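Local coordinates for Spermidine/putrescine ABC transporter, periplasmic binding protein (Treponema pallidum, PDB 2V84) that binds polyamines such as spermidine and putrescine and probably serves as the periplasmic polyamine receptor of an ABC transporter, at residues I115-K120 against V255-F260. Numbering follows the deposited sequence.
Sequences IAYDPK and VYVDSF
The phenol end of Tyr-117 reaches across to the strand and comes down on Val-257, whose side chain points back at it from the opposite direction. Val-257 CG1 lies 3.4 Å from Tyr-117 OH and 3.6 Å from Tyr-117 CE2, approaching the ring obliquely. Val-257 CG2 is 3.6 Å from Tyr-117 OH, so the hydroxyl rests against the fork of the valine. With chi1 at 54°, Tyr-117 CG sits between the backbone N and the carbonyl carbon, which turns the ring back over its own turn: the carbonyl carbon of Ile-115 lies 4.0 Å above one ring face, toward the rim. That turn is a type I beta turn, closed by the backbone hydrogen bond from Asp-118 N to Ile-115 O, in the loop that leads from helix 109-114 to strand 125-137. Strand 254-260 pairs antiparallel with 125-137 in the mixed sheet of this periplasmic binding protein fold, and Leu-322 of the neighbouring strand 321-322 touches both Tyr-117 and Val-257. Further along the strand, a water joins the two segments, 2.6 Å from Tyr-117 OH and donating to Ser-259 OG, also at 2.6 Å. Ile-115 adds a looser apolar touch, its CG2 4.5 Å from Val-257 CG2. On the strand's other face Asp-258 points away from the loop, its OD2 hydrogen-bonded to Tyr-35 OH and to a MES molecule, probably from the crystallisation liquor.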
# COMPACT_ATOMS: atom_id res chain seq x y z
N ILE A 115 -13.27 0.35 6.19
CA ILE A 115 -12.49 1.52 6.61
C ILE A 115 -12.91 2.05 7.98
O ILE A 115 -13.33 3.20 8.11
CB ILE A 115 -12.47 2.65 5.53
CG1 ILE A 115 -13.87 3.15 5.17
CG2 ILE A 115 -11.72 2.20 4.29
CD1 ILE A 115 -13.88 4.57 4.59
N ALA A 116 -12.77 1.20 9.01
CA ALA A 116 -13.20 1.54 10.37
C ALA A 116 -12.41 2.67 11.06
O ALA A 116 -12.86 3.19 12.07
CB ALA A 116 -13.23 0.28 11.25
N TYR A 117 -11.25 3.04 10.52
CA TYR A 117 -10.50 4.19 11.05
C TYR A 117 -11.24 5.52 10.79
O TYR A 117 -11.05 6.50 11.53
CB TYR A 117 -9.07 4.24 10.47
CG TYR A 117 -9.07 4.21 8.96
CD1 TYR A 117 -9.26 5.39 8.22
CD2 TYR A 117 -8.94 3.01 8.28
CE1 TYR A 117 -9.31 5.36 6.84
CE2 TYR A 117 -8.99 2.97 6.90
CZ TYR A 117 -9.16 4.14 6.20
OH TYR A 117 -9.23 4.10 4.83
N ASP A 118 -12.08 5.54 9.75
CA ASP A 118 -12.81 6.76 9.34
C ASP A 118 -13.99 6.40 8.43
O ASP A 118 -14.02 6.75 7.23
CB ASP A 118 -11.84 7.70 8.61
CG ASP A 118 -12.37 9.12 8.49
OD1 ASP A 118 -12.96 9.64 9.45
OD2 ASP A 118 -12.17 9.70 7.41
N PRO A 119 -14.98 5.68 8.98
CA PRO A 119 -16.04 5.01 8.22
C PRO A 119 -16.95 5.94 7.41
O PRO A 119 -17.54 5.51 6.40
CB PRO A 119 -16.85 4.30 9.31
CG PRO A 119 -16.57 5.09 10.52
CD PRO A 119 -15.16 5.47 10.43
N LYS A 120 -17.09 7.18 7.86
CA LYS A 120 -17.95 8.15 7.18
C LYS A 120 -17.13 9.11 6.31
O LYS A 120 -17.67 10.05 5.74
CB LYS A 120 -18.84 8.91 8.18
CG LYS A 120 -19.71 8.00 9.07
CD LYS A 120 -20.72 8.78 9.91
CE LYS A 120 -21.66 7.85 10.67
NZ LYS A 120 -22.64 8.58 11.55
N VAL A 255 -3.34 -6.35 4.12
CA VAL A 255 -3.89 -5.53 3.04
C VAL A 255 -3.71 -4.06 3.47
O VAL A 255 -3.68 -3.75 4.65
CB VAL A 255 -5.39 -5.93 2.79
CG1 VAL A 255 -6.07 -5.02 1.79
CG2 VAL A 255 -5.49 -7.37 2.29
N TYR A 256 -3.54 -3.15 2.51
CA TYR A 256 -3.42 -1.71 2.84
C TYR A 256 -4.52 -0.90 2.18
O TYR A 256 -5.03 -1.27 1.14
CB TYR A 256 -2.03 -1.14 2.48
CG TYR A 256 -1.77 -1.07 0.99
CD1 TYR A 256 -2.32 -0.04 0.20
CD2 TYR A 256 -1.00 -2.03 0.38
CE1 TYR A 256 -2.12 -0.01 -1.18
CE2 TYR A 256 -0.77 -2.00 -0.99
CZ TYR A 256 -1.33 -0.99 -1.76
OH TYR A 256 -1.11 -0.99 -3.12
N VAL A 257 -4.92 0.21 2.82
CA VAL A 257 -5.73 1.22 2.15
C VAL A 257 -5.04 2.59 2.32
O VAL A 257 -4.72 2.99 3.43
CB VAL A 257 -7.21 1.27 2.63
CG1 VAL A 257 -7.29 1.40 4.16
CG2 VAL A 257 -7.96 2.40 1.90
N ASP A 258 -4.78 3.25 1.19
CA ASP A 258 -4.26 4.63 1.15
C ASP A 258 -5.43 5.59 0.87
O ASP A 258 -6.36 5.21 0.17
CB ASP A 258 -3.26 4.75 0.00
CG ASP A 258 -1.95 3.99 0.28
OD1 ASP A 258 -1.53 3.96 1.44
OD2 ASP A 258 -1.33 3.47 -0.68
N SER A 259 -5.38 6.81 1.42
CA SER A 259 -6.51 7.78 1.39
C SER A 259 -6.01 9.17 1.15
O SER A 259 -4.92 9.48 1.58
CB SER A 259 -7.20 7.83 2.74
OG SER A 259 -7.91 6.63 2.97
N PHE A 260 -6.83 10.01 0.51
CA PHE A 260 -6.64 11.45 0.51
C PHE A 260 -7.03 12.01 1.87
O PHE A 260 -8.11 11.70 2.41
CB PHE A 260 -7.55 12.16 -0.49
CG PHE A 260 -7.22 11.93 -1.94
CD1 PHE A 260 -6.15 12.57 -2.55
CD2 PHE A 260 -8.04 11.11 -2.72
CE1 PHE A 260 -5.86 12.40 -3.91
CE2 PHE A 260 -7.78 10.95 -4.09
CZ PHE A 260 -6.69 11.59 -4.68
O HOH W 1 -10.30 6.23 3.83